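Local coordinates for protein toxin coregulated pilin (Vibrio cholerae, PDB 3HRV) that forms the major subunit of the toxin-coregulated pilus, a type IV pilus essential for bacterial aggregation and colonization of the host small intestine, at residues P125-K130 and V187-S192; G87-P92 and A102-G107; T145-A150 and S159-S164. One frame throughout, in Å; residues are numbered along the deposited sequence.

Contact 1 (P125-K130 and V187-S192); sequences PFINVK and VAFGNS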
ATOM      1  N   PRO A 125       3.586   2.716  -7.761  1.00 20.21           N
ATOM      2  CA  PRO A 125       4.244   1.772  -8.666  1.00 20.83           C
ATOM      3  C   PRO A 125       4.201   0.224  -8.061  1.00 20.58           C
ATOM      4  O   PRO A 125       4.376  -0.766  -8.772  1.00 21.30           O
ATOM      5  CB  PRO A 125       5.524   2.512  -9.062  1.00 22.91           C
ATOM      6  CG  PRO A 125       5.808   3.368  -7.879  1.00 22.20           C
ATOM      7  CD  PRO A 125       4.444   3.882  -7.495  1.00 21.54           C
ATOM      8  N   PHE A 126       3.989   0.187  -6.833  1.00 19.02           N
ATOM      9  CA  PHE A 126       3.993  -1.120  -6.173  1.00 17.89           C
ATOM     10  C   PHE A 126       2.671  -1.381  -5.441  1.00 16.98           C
ATOM     11  O   PHE A 126       2.195  -0.528  -4.692  1.00 15.87           O
ATOM     12  CB  PHE A 126       5.153  -1.161  -5.169  1.00 17.58           C
ATOM     13  CG  PHE A 126       5.314  -2.476  -4.455  1.00 18.36           C
ATOM     14  CD1 PHE A 126       6.105  -3.487  -4.995  1.00 17.61           C
ATOM     15  CD2 PHE A 126       4.706  -2.691  -3.219  1.00 17.22           C
ATOM     16  CE1 PHE A 126       6.291  -4.693  -4.312  1.00 19.81           C
ATOM     17  CE2 PHE A 126       4.885  -3.891  -2.530  1.00 18.96           C
ATOM     18  CZ  PHE A 126       5.681  -4.893  -3.078  1.00 18.12           C
ATOM     19  N   ILE A 127       2.080  -2.550  -5.670  1.00 17.07           N
ATOM     20  CA  ILE A 127       0.830  -2.926  -5.012  1.00 16.75           C
ATOM     21  C   ILE A 127       0.895  -4.393  -4.612  1.00 17.26           C
ATOM     22  O   ILE A 127       1.166  -5.259  -5.443  1.00 17.12           O
ATOM     23  CB  ILE A 127      -0.387  -2.734  -5.935  1.00 17.07           C
ATOM     24  CG1 ILE A 127      -0.469  -1.278  -6.398  1.00 17.50           C
ATOM     25  CG2 ILE A 127      -1.662  -3.122  -5.188  1.00 18.36           C
ATOM     26  CD1 ILE A 127      -1.609  -1.002  -7.362  1.00 19.81           C
ATOM     27  N   ASN A 128       0.643  -4.665  -3.336  1.00 14.81           N
ATOM     28  CA  ASN A 128       0.681  -6.026  -2.809  1.00 16.28           C
ATOM     29  C   ASN A 128      -0.610  -6.275  -2.032  1.00 16.78           C
ATOM     30  O   ASN A 128      -0.872  -5.611  -1.028  1.00 16.35           O
ATOM     31  CB  ASN A 128       1.892  -6.187  -1.883  1.00 17.31           C
ATOM     32  CG  ASN A 128       2.136  -7.630  -1.475  1.00 18.51           C
ATOM     33  OD1 ASN A 128       1.207  -8.431  -1.401  1.00 20.11           O
ATOM     34  ND2 ASN A 128       3.390  -7.961  -1.187  1.00 18.55           N
ATOM     35  N   VAL A 129      -1.414  -7.226  -2.505  1.00 16.58           N
ATOM     36  CA  VAL A 129      -2.687  -7.560  -1.864  1.00 16.48           C
ATOM     37  C   VAL A 129      -2.524  -8.816  -1.020  1.00 18.13           C
ATOM     38  O   VAL A 129      -2.164  -9.872  -1.534  1.00 17.81           O
ATOM     39  CB  VAL A 129      -3.790  -7.802  -2.915  1.00 16.41           C
ATOM     40  CG1 VAL A 129      -5.104  -8.142  -2.223  1.00 17.74           C
ATOM     41  CG2 VAL A 129      -3.949  -6.566  -3.790  1.00 17.45           C
ATOM     42  N   LYS A 130      -2.812  -8.703   0.269  1.00 17.33           N
ATOM     43  CA  LYS A 130      -2.647  -9.825   1.182  1.00 19.11           C
ATOM     44  C   LYS A 130      -3.893 -10.130   2.002  1.00 17.66           C
ATOM     45  O   LYS A 130      -4.708  -9.249   2.256  1.00 17.29           O
ATOM     46  CB  LYS A 130      -1.481  -9.513   2.126  1.00 21.27           C
ATOM     47  CG  LYS A 130      -1.137 -10.594   3.127  1.00 21.35           C
ATOM     48  CD  LYS A 130      -0.031 -10.123   4.060  1.00 23.30           C
ATOM     49  CE  LYS A 130       0.369 -11.212   5.036  1.00 23.74           C
ATOM     50  NZ  LYS A 130       0.889 -12.412   4.325  1.00 26.83           N
ATOM     51  N   VAL A 187      -4.027  -4.041   1.737  1.00 15.79           N
ATOM     52  CA  VAL A 187      -3.319  -3.708   0.516  1.00 16.56           C
ATOM     53  C   VAL A 187      -2.155  -2.798   0.860  1.00 16.44           C
ATOM     54  O   VAL A 187      -2.308  -1.812   1.582  1.00 15.57           O
ATOM     55  CB  VAL A 187      -4.230  -2.995  -0.501  1.00 16.77           C
ATOM     56  CG1 VAL A 187      -3.446  -2.691  -1.772  1.00 16.08           C
ATOM     57  CG2 VAL A 187      -5.436  -3.869  -0.819  1.00 17.02           C
ATOM     58  N   ALA A 188      -0.979  -3.155   0.360  1.00 14.68           N
ATOM     59  CA  ALA A 188       0.216  -2.366   0.596  1.00 15.81           C
ATOM     60  C   ALA A 188       0.501  -1.570  -0.669  1.00 15.66           C
ATOM     61  O   ALA A 188       0.740  -2.146  -1.731  1.00 16.79           O
ATOM     62  CB  ALA A 188       1.392  -3.281   0.916  1.00 16.76           C
ATOM     63  N   PHE A 189       0.440  -0.247  -0.558  1.00 15.10           N
ATOM     64  CA  PHE A 189       0.707   0.635  -1.684  1.00 14.55           C
ATOM     65  C   PHE A 189       2.113   1.167  -1.477  1.00 14.64           C
ATOM     66  O   PHE A 189       2.378   1.901  -0.523  1.00 16.57           O
ATOM     67  CB  PHE A 189      -0.310   1.779  -1.715  1.00 14.08           C
ATOM     68  CG  PHE A 189      -1.722   1.321  -1.953  1.00 16.43           C
ATOM     69  CD1 PHE A 189      -2.573   1.048  -0.885  1.00 16.60           C
ATOM     70  CD2 PHE A 189      -2.193   1.137  -3.249  1.00 17.26           C
ATOM     71  CE1 PHE A 189      -3.876   0.598  -1.105  1.00 18.57           C
ATOM     72  CE2 PHE A 189      -3.493   0.686  -3.483  1.00 19.80           C
ATOM     73  CZ  PHE A 189      -4.335   0.417  -2.406  1.00 17.93           C
ATOM     74  N   GLY A 190       3.024   0.784  -2.362  1.00 14.50           N
ATOM     75  CA  GLY A 190       4.397   1.209  -2.187  1.00 15.95           C
ATOM     76  C   GLY A 190       4.972   2.170  -3.198  1.00 14.32           C
ATOM     77  O   GLY A 190       4.525   2.253  -4.345  1.00 14.90           O
ATOM     78  N   ASN A 191       5.974   2.909  -2.744  1.00 14.11           N
ATOM     79  CA  ASN A 191       6.678   3.857  -3.586  1.00 15.54           C
ATOM     80  C   ASN A 191       8.122   3.898  -3.099  1.00 16.01           C
ATOM     81  O   ASN A 191       8.458   3.303  -2.071  1.00 15.88           O
ATOM     82  CB  ASN A 191       6.048   5.248  -3.491  1.00 17.33           C
ATOM     83  CG  ASN A 191       6.239   6.052  -4.760  1.00 18.95           C
ATOM     84  OD1 ASN A 191       7.093   5.731  -5.583  1.00 18.55           O
ATOM     85  ND2 ASN A 191       5.446   7.106  -4.922  1.00 21.13           N
ATOM     86  N   SER A 192       8.970   4.602  -3.840  1.00 16.92           N
ATOM     87  CA  SER A 192      10.383   4.714  -3.506  1.00 17.87           C
ATOM     88  C   SER A 192      10.909   6.059  -3.994  1.00 18.31           C
ATOM     89  O   SER A 192      11.577   6.750  -3.203  1.00 19.72           O
ATOM     90  CB  SER A 192      11.156   3.570  -4.167  1.00 19.38           C
ATOM     91  OG  SER A 192      12.543   3.635  -3.885  1.00 19.34           O
ATOM     92  OXT SER A 192      10.651   6.390  -5.169  1.00 20.29           O
TER

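Contact 2 (G87-P92 and A102-G107); sequences GIFSFP and AITVGG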
ATOM      1  N   GLY A  87      -0.755   1.711   8.324  1.00 19.48           N
ATOM      2  CA  GLY A  87       0.611   1.456   8.728  1.00 19.67           C
ATOM      3  C   GLY A  87       1.537   1.865   7.602  1.00 17.31           C
ATOM      4  O   GLY A  87       1.127   1.897   6.444  1.00 19.29           O
ATOM      5  N   ILE A  88       2.773   2.213   7.939  1.00 15.15           N
ATOM      6  CA  ILE A  88       3.750   2.571   6.923  1.00 15.62           C
ATOM      7  C   ILE A  88       4.976   1.713   7.184  1.00 15.29           C
ATOM      8  O   ILE A  88       5.631   1.851   8.219  1.00 16.15           O
ATOM      9  CB  ILE A  88       4.150   4.061   6.984  1.00 15.46           C
ATOM     10  CG1 ILE A  88       2.906   4.941   6.820  1.00 17.47           C
ATOM     11  CG2 ILE A  88       5.156   4.374   5.872  1.00 15.82           C
ATOM     12  CD1 ILE A  88       3.183   6.421   6.982  1.00 16.78           C
ATOM     13  N   PHE A  89       5.257   0.807   6.252  1.00 15.65           N
ATOM     14  CA  PHE A  89       6.398  -0.093   6.358  1.00 16.76           C
ATOM     15  C   PHE A  89       7.514   0.312   5.416  1.00 16.06           C
ATOM     16  O   PHE A  89       7.272   0.650   4.259  1.00 17.87           O
ATOM     17  CB  PHE A  89       6.018  -1.527   5.979  1.00 18.48           C
ATOM     18  CG  PHE A  89       5.298  -2.289   7.049  1.00 19.44           C
ATOM     19  CD1 PHE A  89       3.910  -2.260   7.131  1.00 21.71           C
ATOM     20  CD2 PHE A  89       6.008  -3.072   7.951  1.00 21.90           C
ATOM     21  CE1 PHE A  89       3.240  -3.008   8.099  1.00 21.15           C
ATOM     22  CE2 PHE A  89       5.349  -3.822   8.920  1.00 23.40           C
ATOM     23  CZ  PHE A  89       3.963  -3.792   8.994  1.00 21.10           C
ATOM     24  N   SER A  90       8.742   0.270   5.911  1.00 16.01           N
ATOM     25  CA  SER A  90       9.882   0.553   5.064  1.00 15.26           C
ATOM     26  C   SER A  90      10.334  -0.847   4.661  1.00 16.42           C
ATOM     27  O   SER A  90      10.369  -1.748   5.498  1.00 17.68           O
ATOM     28  CB  SER A  90      10.984   1.254   5.858  0.65 12.89           C
ATOM     29  OG  SER A  90      10.675   2.620   6.057  0.65 13.82           O
ATOM     30  N   PHE A  91      10.631  -1.055   3.383  1.00 15.30           N
ATOM     31  CA  PHE A  91      11.079  -2.376   2.961  1.00 17.07           C
ATOM     32  C   PHE A  91      12.175  -2.294   1.904  1.00 17.85           C
ATOM     33  O   PHE A  91      12.490  -1.218   1.404  1.00 16.74           O
ATOM     34  CB  PHE A  91       9.881  -3.258   2.529  1.00 15.56           C
ATOM     35  CG  PHE A  91       9.200  -2.839   1.255  1.00 15.36           C
ATOM     36  CD1 PHE A  91       9.129  -3.726   0.182  1.00 17.01           C
ATOM     37  CD2 PHE A  91       8.562  -1.607   1.142  1.00 15.95           C
ATOM     38  CE1 PHE A  91       8.435  -3.399  -0.980  1.00 18.24           C
ATOM     39  CE2 PHE A  91       7.864  -1.270  -0.020  1.00 16.84           C
ATOM     40  CZ  PHE A  91       7.800  -2.169  -1.083  1.00 15.72           C
ATOM     41  N   PRO A  92      12.795  -3.433   1.564  1.00 19.37           N
ATOM     42  CA  PRO A  92      13.867  -3.409   0.569  1.00 19.90           C
ATOM     43  C   PRO A  92      13.535  -3.143  -0.888  1.00 20.39           C
ATOM     44  O   PRO A  92      12.415  -3.360  -1.345  1.00 19.69           O
ATOM     45  CB  PRO A  92      14.535  -4.770   0.760  1.00 21.32           C
ATOM     46  CG  PRO A  92      13.407  -5.638   1.149  1.00 23.14           C
ATOM     47  CD  PRO A  92      12.623  -4.786   2.122  1.00 20.45           C
ATOM     48  N   ALA A 102       5.825   1.231   2.067  1.00 15.54           N
ATOM     49  CA  ALA A 102       4.492   0.828   1.649  1.00 15.26           C
ATOM     50  C   ALA A 102       3.480   1.254   2.703  1.00 14.88           C
ATOM     51  O   ALA A 102       3.703   1.081   3.903  1.00 16.08           O
ATOM     52  CB  ALA A 102       4.432  -0.684   1.445  1.00 17.12           C
ATOM     53  N   ILE A 103       2.379   1.834   2.246  1.00 14.71           N
ATOM     54  CA  ILE A 103       1.317   2.257   3.142  1.00 14.23           C
ATOM     55  C   ILE A 103       0.314   1.116   3.134  1.00 14.82           C
ATOM     56  O   ILE A 103      -0.177   0.714   2.075  1.00 15.79           O
ATOM     57  CB  ILE A 103       0.642   3.541   2.641  1.00 13.75           C
ATOM     58  CG1 ILE A 103       1.701   4.621   2.418  1.00 14.87           C
ATOM     59  CG2 ILE A 103      -0.395   4.016   3.658  1.00 13.95           C
ATOM     60  CD1 ILE A 103       1.201   5.820   1.664  1.00 14.65           C
ATOM     61  N   THR A 104       0.016   0.586   4.312  1.00 14.92           N
ATOM     62  CA  THR A 104      -0.908  -0.529   4.402  1.00 15.72           C
ATOM     63  C   THR A 104      -2.313  -0.123   4.827  1.00 15.77           C
ATOM     64  O   THR A 104      -2.502   0.569   5.825  1.00 16.76           O
ATOM     65  CB  THR A 104      -0.371  -1.613   5.359  1.00 16.13           C
ATOM     66  OG1 THR A 104      -0.130  -1.047   6.653  1.00 18.37           O
ATOM     67  CG2 THR A 104       0.938  -2.189   4.818  1.00 17.27           C
ATOM     68  N   VAL A 105      -3.288  -0.565   4.041  1.00 14.78           N
ATOM     69  CA  VAL A 105      -4.694  -0.286   4.292  1.00 15.34           C
ATOM     70  C   VAL A 105      -5.363  -1.636   4.498  1.00 15.20           C
ATOM     71  O   VAL A 105      -5.620  -2.364   3.533  1.00 15.11           O
ATOM     72  CB  VAL A 105      -5.343   0.426   3.084  1.00 14.40           C
ATOM     73  CG1 VAL A 105      -6.762   0.858   3.429  1.00 15.73           C
ATOM     74  CG2 VAL A 105      -4.501   1.635   2.680  1.00 16.47           C
ATOM     75  N   GLY A 106      -5.632  -1.963   5.759  1.00 15.86           N
ATOM     76  CA  GLY A 106      -6.250  -3.238   6.082  1.00 18.11           C
ATOM     77  C   GLY A 106      -7.717  -3.169   6.458  1.00 18.27           C
ATOM     78  O   GLY A 106      -8.345  -2.113   6.378  1.00 16.63           O
ATOM     79  N   GLY A 107      -8.261  -4.313   6.865  1.00 17.93           N
ATOM     80  CA  GLY A 107      -9.659  -4.390   7.255  1.00 19.28           C
ATOM     81  C   GLY A 107     -10.614  -4.225   6.088  1.00 19.51           C
ATOM     82  O   GLY A 107     -11.781  -3.885   6.279  1.00 21.74           O
TER

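Contact 3 (T145-A150 and S159-S164); sequences TSVADA and SIAPGS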
ATOM      1  N   THR A 145      12.548  -6.252  -7.072  1.00 22.72           N
ATOM      2  CA  THR A 145      12.730  -7.617  -7.560  1.00 24.47           C
ATOM      3  C   THR A 145      11.514  -8.537  -7.458  1.00 24.39           C
ATOM      4  O   THR A 145      11.529  -9.644  -7.999  1.00 25.54           O
ATOM      5  CB  THR A 145      13.941  -8.296  -6.877  1.00 24.24           C
ATOM      6  OG1 THR A 145      13.716  -8.389  -5.467  1.00 25.79           O
ATOM      7  CG2 THR A 145      15.206  -7.495  -7.133  1.00 26.06           C
ATOM      8  N   SER A 146      10.463  -8.098  -6.774  1.00 23.73           N
ATOM      9  CA  SER A 146       9.259  -8.922  -6.676  1.00 23.29           C
ATOM     10  C   SER A 146       8.481  -8.766  -7.978  1.00 22.67           C
ATOM     11  O   SER A 146       7.993  -7.681  -8.294  1.00 22.26           O
ATOM     12  CB  SER A 146       8.382  -8.488  -5.494  1.00 23.26           C
ATOM     13  OG  SER A 146       8.936  -8.910  -4.259  1.00 25.47           O
ATOM     14  N   VAL A 147       8.375  -9.854  -8.737  1.00 22.14           N
ATOM     15  CA  VAL A 147       7.669  -9.831 -10.012  1.00 23.10           C
ATOM     16  C   VAL A 147       6.160  -9.929  -9.827  1.00 22.89           C
ATOM     17  O   VAL A 147       5.656 -10.856  -9.195  1.00 23.80           O
ATOM     18  CB  VAL A 147       8.142 -10.980 -10.923  1.00 23.21           C
ATOM     19  CG1 VAL A 147       7.366 -10.964 -12.233  1.00 24.75           C
ATOM     20  CG2 VAL A 147       9.632 -10.840 -11.190  1.00 23.70           C
ATOM     21  N   ALA A 148       5.445  -8.963 -10.392  1.00 22.32           N
ATOM     22  CA  ALA A 148       3.995  -8.925 -10.285  1.00 22.92           C
ATOM     23  C   ALA A 148       3.299  -9.914 -11.212  1.00 23.58           C
ATOM     24  O   ALA A 148       3.769 -10.188 -12.318  1.00 24.60           O
ATOM     25  CB  ALA A 148       3.498  -7.520 -10.579  1.00 20.98           C
ATOM     26  N   ASP A 149       2.177 -10.446 -10.738  1.00 23.61           N
ATOM     27  CA  ASP A 149       1.365 -11.376 -11.513  1.00 23.31           C
ATOM     28  C   ASP A 149      -0.087 -11.081 -11.158  1.00 22.46           C
ATOM     29  O   ASP A 149      -0.708 -11.792 -10.367  1.00 21.45           O
ATOM     30  CB  ASP A 149       1.695 -12.828 -11.168  1.00 26.09           C
ATOM     31  CG  ASP A 149       1.106 -13.808 -12.170  1.00 28.51           C
ATOM     32  OD1 ASP A 149       0.193 -13.406 -12.924  1.00 29.42           O
ATOM     33  OD2 ASP A 149       1.547 -14.976 -12.202  1.00 32.00           O
ATOM     34  N   ALA A 150      -0.614 -10.013 -11.744  1.00 22.36           N
ATOM     35  CA  ALA A 150      -1.984  -9.592 -11.487  1.00 22.93           C
ATOM     36  C   ALA A 150      -3.015 -10.654 -11.848  1.00 23.41           C
ATOM     37  O   ALA A 150      -4.155 -10.595 -11.394  1.00 22.98           O
ATOM     38  CB  ALA A 150      -2.277  -8.303 -12.242  1.00 23.60           C
ATOM     39  N   SER A 159       4.466  -3.870  -9.890  1.00 19.89           N
ATOM     40  CA  SER A 159       5.817  -3.534  -9.444  1.00 20.80           C
ATOM     41  C   SER A 159       6.639  -3.118 -10.658  1.00 23.15           C
ATOM     42  O   SER A 159       6.226  -3.339 -11.798  1.00 24.53           O
ATOM     43  CB  SER A 159       6.484  -4.731  -8.766  1.00 20.53           C
ATOM     44  OG  SER A 159       7.089  -5.588  -9.720  1.00 22.93           O
ATOM     45  N   ILE A 160       7.799  -2.517 -10.417  1.00 23.82           N
ATOM     46  CA  ILE A 160       8.655  -2.074 -11.509  1.00 24.90           C
ATOM     47  C   ILE A 160       9.539  -3.190 -12.054  1.00 26.82           C
ATOM     48  O   ILE A 160      10.294  -2.975 -13.007  1.00 27.89           O
ATOM     49  CB  ILE A 160       9.562  -0.897 -11.083  1.00 24.45           C
ATOM     50  CG1 ILE A 160      10.512  -1.335  -9.965  1.00 24.36           C
ATOM     51  CG2 ILE A 160       8.707   0.278 -10.623  1.00 23.50           C
ATOM     52  CD1 ILE A 160      11.600  -0.326  -9.660  1.00 25.26           C
ATOM     53  N   ALA A 161       9.583  -4.344 -11.539  1.00 28.39           N
ATOM     54  CA  ALA A 161      10.370  -5.524 -11.888  1.00 30.47           C
ATOM     55  C   ALA A 161      10.156  -5.889 -13.359  1.00 32.23           C
ATOM     56  O   ALA A 161       9.024  -5.940 -13.838  1.00 32.15           O
ATOM     57  CB  ALA A 161       9.986  -6.692 -10.996  1.00 28.90           C
ATOM     58  N   PRO A 162      11.334  -5.682 -14.187  1.00 33.82           N
ATOM     59  CA  PRO A 162      11.327  -6.676 -15.264  1.00 35.21           C
ATOM     60  C   PRO A 162      10.639  -8.122 -14.833  1.00 34.49           C
ATOM     61  O   PRO A 162      11.442  -8.919 -14.067  1.00 37.17           O
ATOM     62  CB  PRO A 162      12.717  -7.290 -15.163  1.00 35.08           C
ATOM     63  CG  PRO A 162      13.545  -6.120 -14.776  1.00 35.59           C
ATOM     64  CD  PRO A 162      12.707  -5.458 -13.700  1.00 34.88           C
ATOM     65  N   GLY A 163       9.886  -8.277 -16.036  1.00 34.67           N
ATOM     66  CA  GLY A 163       8.995  -9.308 -16.274  1.00 33.61           C
ATOM     67  C   GLY A 163       7.659  -9.229 -15.472  1.00 33.02           C
ATOM     68  O   GLY A 163       7.048 -10.295 -15.436  1.00 33.86           O
ATOM     69  N   SER A 164       7.350  -8.234 -14.846  1.00 31.88           N
ATOM     70  CA  SER A 164       6.119  -8.269 -14.071  1.00 30.17           C
ATOM     71  C   SER A 164       4.882  -8.034 -14.936  1.00 28.81           C
ATOM     72  O   SER A 164       4.896  -7.219 -15.861  1.00 29.77           O
ATOM     73  CB  SER A 164       6.078  -7.231 -12.952  0.65 30.54           C
ATOM     74  OG  SER A 164       6.936  -7.604 -11.890  0.65 31.59           O
TER

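Contact 1 (P125-K130 and V187-S192)
Gly-190 and Phe-126 face each other as a hydrogen-bonded pair where two strands of the antiparallel sheet of the type IV pilin globular domain run side by side, 126-130 against 187-191. Gly-190 N donates to Phe-126 O at 2.8 Å almost straight (169°), though it comes from above the carbonyl plane, while the return bond from Phe-126 N to Gly-190 O is longer at 3.3 Å. Glycine suits this place because the Phe-126 ring lies close to its backbone: with CG anti to the backbone N (chi1 -178°), the ring keeps CD2 4.0 Å from Gly-190 CA and turns its edge to Gly-190 N. The ring of Phe-91, on the edge strand 87-93, meets this ring with the planes at about 50°.

One pair on, Ala-188 and Asn-128 are joined by two more even bonds, and the small methyl of Ala-188 sits beside Asn-128 CB. The amide of Asn-128 leads away to the carbonyl of Leu-140.

Val-187 lies on the other face with Ile-127 and, like Val-129 and Phe-189 there, packs on helix 110-120. Its CG1 lies 3.9 Å from Ile-127 CG2, the two side chains side by side; the same methyl also sits over one face of the Phe-189 ring, toward its rim. Pro-125 CG rests 3.5 Å from Asn-191 OD1, the oxygen that accepts the backbone N-H of Ser-192.

Contact 2 (G87-P92 and A102-G107)
Between Gly-87 and Thr-104, and again between Phe-89 and Ala-102, paired backbone bonds hold together the beta hairpin of strands 87-93 and 100-108, which lies at one side of the pilin sheet. The Phe-89 pair has short bonds both ways, 2.8 Å from Phe-89 N to Ala-102 O and 2.7 Å from Ala-102 N to Phe-89 O. At the Gly-87 pair the two are unequal: Thr-104 N reaches Gly-87 O at 2.7 Å, whereas Gly-87 N is 3.3 Å from Thr-104 O.

Weaker polar contacts gather on Gly-87 O. Ile-103 CA offers it a C-H...O contact, and Thr-104 OG1, placed between its own backbone N and carbonyl carbon (chi1 57°), lies 3.2 Å from Gly-87 O, where any bond is weak. Having no side chain, Gly-87 lets this hydroxyl come close to its backbone.

Apolar packing differs on the two faces. Ile-88 and Ile-103 direct branched aliphatic chains against helix 24-44, as befits the buried helix-facing side of a type IV pilin sheet. Opposite them, Phe-91 CE2 meets the small methyl of Ala-102 at 3.8 Å, and the Phe-89 ring is met obliquely by threonine's other branch, with CG2 of Thr-104 3.8 Å from CD1 of Phe-89.

Contact 3 (T145-A150 and S159-S164)
Ser-146 O receives the hydroxyl of Ser-159, whose OG stands 2.7 Å away and approaches nearly along the C=O axis (163°). That hydroxyl thus spends its proton across the contact, and its oxygen also takes a weak bond from Ala-161 N at 3.3 Å. Serine fits well here, since a short side chain can both donate and accept close to the backbone.

Ser-164 OG, from the same segment, takes up an N-H of 145-150, that of Ala-148, at a doubtfully short 2.5 Å. This hydroxyl has its own proton left to give, with Ser-159 OG at 3.0 Å and Ala-161 O as possible acceptors; the choice is not settled. Ala-161 O is bonded by Ser-164 N, at 3.0 Å. The hydroxyl of Ser-146 is satisfied apart from this group, by Asp-142 N.

Apolar atoms flank the polar cluster: Ala-161 CB lies 3.5 Å from Ser-146 O, and Val-147 spreads its methyls over Ala-161 and the carbonyls of Pro-162 and Gly-163. Pro-162 and Gly-163, the latter at positive phi (72°), form the corner of a type II beta turn, here docked on a neighbouring loop in the D-region of a type IV pilin, bounded by the Cys-113 to Cys-179 disulfide.

How the contacts relate
Contacts 1 and 2 belong to one antiparallel sheet in the core: strands 185-191 and 100-108 are neighbours, so Phe-189 O probably bonds Ile-103 N (2.8 Å) and Val-187 O probably bonds Val-105 N. Their chemistry is alike, with paired backbone bonds and apolar faces. Contact 3 lies nearer the surface, its centre about 15 Å from the centre of the chain, and relies on serine hydroxyls and a turn in place of strand pairing. Nested within the loop closed by contact 1, it touches that contact where Ser-159 CB packs on Phe-126 CD1, but does not touch contact 2.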